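Local coordinates for protein Rho guanine nucleotide exchange factor 3 (Mus musculus, PDB 2Z0Q) that acts as a guanine nucleotide exchange factor for the GTPases RhoA and RhoB, here as its DH-PH fragment, at residues Phe310-Phe315 with Ser321-Leu326. Sequence-based numbering, arbitrary orientation.
With SO4 (sulfate ion), chain D.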
loop_
_atom_site.group_PDB
_atom_site.type_symbol
_atom_site.label_atom_id
_atom_site.label_comp_id
_atom_site.label_asym_id
_atom_site.label_seq_id
_atom_site.Cartn_x
_atom_site.Cartn_y
_atom_site.Cartn_z
ATOM N N PHE A 310 20.941 2.535 9.788
ATOM C CA PHE A 310 21.663 2.541 8.519
ATOM C C PHE A 310 22.087 1.151 8.073
ATOM O O PHE A 310 22.213 0.226 8.877
ATOM C CB PHE A 310 22.966 3.364 8.639
ATOM C CG PHE A 310 22.825 4.816 8.309
ATOM C CD1 PHE A 310 22.489 5.754 9.299
ATOM C CD2 PHE A 310 23.073 5.263 7.016
ATOM C CE1 PHE A 310 22.408 7.113 8.994
ATOM C CE2 PHE A 310 22.998 6.595 6.701
ATOM C CZ PHE A 310 22.662 7.542 7.693
ATOM N N PHE A 311 22.277 0.989 6.766
ATOM C CA PHE A 311 22.851 -0.261 6.246
ATOM C C PHE A 311 23.675 0.153 5.039
ATOM O O PHE A 311 23.504 1.255 4.525
ATOM C CB PHE A 311 21.796 -1.337 5.915
ATOM C CG PHE A 311 20.787 -0.929 4.875
ATOM C CD1 PHE A 311 20.985 -1.228 3.549
ATOM C CD2 PHE A 311 19.619 -0.264 5.251
ATOM C CE1 PHE A 311 20.018 -0.881 2.577
ATOM C CE2 PHE A 311 18.656 0.081 4.297
ATOM C CZ PHE A 311 18.842 -0.222 2.986
ATOM N N ARG A 312 24.585 -0.713 4.626
ATOM C CA ARG A 312 25.459 -0.402 3.509
ATOM C C ARG A 312 25.251 -1.335 2.328
ATOM O O ARG A 312 25.097 -2.531 2.468
ATOM C CB ARG A 312 26.935 -0.495 3.963
ATOM C CG ARG A 312 27.964 0.013 2.910
ATOM C CD ARG A 312 29.439 -0.129 3.364
ATOM N NE ARG A 312 29.766 0.032 4.796
ATOM C CZ ARG A 312 30.032 1.181 5.411
ATOM N NH1 ARG A 312 29.995 2.342 4.784
ATOM N NH2 ARG A 312 30.456 1.162 6.640
ATOM N N VAL A 313 25.236 -0.753 1.149
ATOM C CA VAL A 313 25.150 -1.525 -0.057
ATOM C C VAL A 313 26.361 -1.132 -0.896
ATOM O O VAL A 313 26.616 0.047 -1.090
ATOM C CB VAL A 313 23.882 -1.208 -0.866
ATOM C CG1 VAL A 313 23.984 -1.869 -2.165
ATOM C CG2 VAL A 313 22.605 -1.712 -0.122
ATOM N N SER A 314 27.112 -2.120 -1.385
ATOM C CA SER A 314 28.275 -1.795 -2.210
ATOM C C SER A 314 28.327 -2.710 -3.445
ATOM O O SER A 314 27.738 -3.807 -3.490
ATOM C CB SER A 314 29.557 -1.872 -1.359
ATOM O OG SER A 314 29.909 -3.199 -1.085
ATOM N N PHE A 315 29.012 -2.224 -4.453
ATOM C CA PHE A 315 29.102 -2.883 -5.734
ATOM C C PHE A 315 30.506 -2.697 -6.298
ATOM O O PHE A 315 30.994 -1.571 -6.499
ATOM C CB PHE A 315 28.040 -2.235 -6.630
ATOM C CG PHE A 315 28.084 -2.656 -8.064
ATOM C CD1 PHE A 315 28.226 -3.989 -8.401
ATOM C CD2 PHE A 315 27.853 -1.713 -9.078
ATOM C CE1 PHE A 315 28.133 -4.402 -9.746
ATOM C CE2 PHE A 315 27.754 -2.117 -10.420
ATOM C CZ PHE A 315 27.895 -3.472 -10.746
ATOM N N SER A 321 33.049 1.378 -9.271
ATOM C CA SER A 321 32.573 0.735 -8.020
ATOM C C SER A 321 31.796 1.757 -7.203
ATOM O O SER A 321 32.049 2.950 -7.306
ATOM C CB SER A 321 33.741 0.222 -7.196
ATOM O OG SER A 321 34.382 -0.827 -7.849
ATOM N N GLN A 322 30.866 1.273 -6.390
ATOM C CA GLN A 322 30.013 2.164 -5.617
ATOM C C GLN A 322 29.863 1.659 -4.202
ATOM O O GLN A 322 29.996 0.467 -3.940
ATOM C CB GLN A 322 28.573 2.171 -6.172
ATOM C CG GLN A 322 28.316 2.703 -7.540
ATOM C CD GLN A 322 26.869 2.435 -7.955
ATOM O OE1 GLN A 322 25.948 2.634 -7.161
ATOM N NE2 GLN A 322 26.671 1.975 -9.192
ATOM N N THR A 323 29.568 2.589 -3.308
ATOM C CA THR A 323 29.220 2.197 -1.962
ATOM C C THR A 323 28.196 3.227 -1.463
ATOM O O THR A 323 28.358 4.413 -1.682
ATOM C CB THR A 323 30.441 2.087 -1.013
ATOM O OG1 THR A 323 30.006 1.460 0.212
ATOM C CG2 THR A 323 31.105 3.451 -0.724
ATOM N N HIS A 324 27.149 2.752 -0.784
ATOM C CA HIS A 324 26.108 3.644 -0.264
ATOM C C HIS A 324 25.748 3.269 1.170
ATOM O O HIS A 324 25.539 2.092 1.455
ATOM C CB HIS A 324 24.849 3.479 -1.107
ATOM C CG HIS A 324 25.060 3.773 -2.550
ATOM N ND1 HIS A 324 25.060 5.055 -3.055
ATOM C CD2 HIS A 324 25.338 2.953 -3.590
ATOM C CE1 HIS A 324 25.329 5.008 -4.350
ATOM N NE2 HIS A 324 25.503 3.743 -4.698
ATOM N N SER A 325 25.710 4.254 2.061
ATOM C CA SER A 325 25.294 4.050 3.463
ATOM C C SER A 325 23.915 4.700 3.453
ATOM O O SER A 325 23.821 5.897 3.268
ATOM C CB SER A 325 26.252 4.784 4.410
ATOM O OG SER A 325 27.489 4.101 4.385
ATOM N N LEU A 326 22.880 3.889 3.655
ATOM C CA LEU A 326 21.499 4.329 3.509
ATOM C C LEU A 326 20.751 4.212 4.837
ATOM O O LEU A 326 20.905 3.215 5.522
ATOM C CB LEU A 326 20.830 3.434 2.445
ATOM C CG LEU A 326 21.462 3.431 1.050
ATOM C CD1 LEU A 326 20.740 2.421 0.141
ATOM C CD2 LEU A 326 21.339 4.846 0.444
HETATM S S SO4 D . 29.901 6.135 -5.137
HETATM O O1 SO4 D . 30.726 6.363 -6.378
HETATM O O2 SO4 D . 29.604 7.471 -4.531
HETATM O O3 SO4 D . 28.609 5.518 -5.524
HETATM O O4 SO4 D . 30.605 5.258 -4.160
HETATM O O HOH W 1 29.270 3.277 2.284
#
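Phe311, Val313 and Phe315 pair with Leu326, His324 and Gln322 through six backbone hydrogen bonds, Leu326 N to Phe311 O at 2.8 Å being nearly straight, and the strand axes, 4.6 Å apart and 174° from parallel, define an antiparallel hairpin. On the face these six side chains share, Leu326 CB lies over one face of the Phe311 ring and Leu326 CD1 reaches Phe311 CE1 at 4.2 Å, both residues touching Leu238 of strand 232-240. Gln322 NE2 meets the edge of the Phe315 ring, 3.9 Å from CD2, with amide and ring planes 85° apart. Both amide ends are fixed: NE2 donates to Gln274 O, while OE1 accepts from His324 NE2 at 2.7 Å, in the imidazole plane. On the opposite face, Arg312 CG stands anti to the backbone N (chi1 -172°) and the chain bends at chi3, bringing NH1 2.8 Å from a water that also binds Thr323 OG1 and Ser325 OG. A sulfate, probably from the crystallisation liquor, accepts from Thr323 N (O4, 3.0 Å) and Arg273 NE. At the hairpin's open end the Phe310 ring edge meets Ser325 O and CD2 lies 3.3 Å from Leu326 O; an alanine here would probably leave both carbonyls without the ring packed against them. The backbone bonds thus set the register of this PH-domain hairpin, one face largely apolar apart from Gln322-His324, the other gathering three polar side chains round a water.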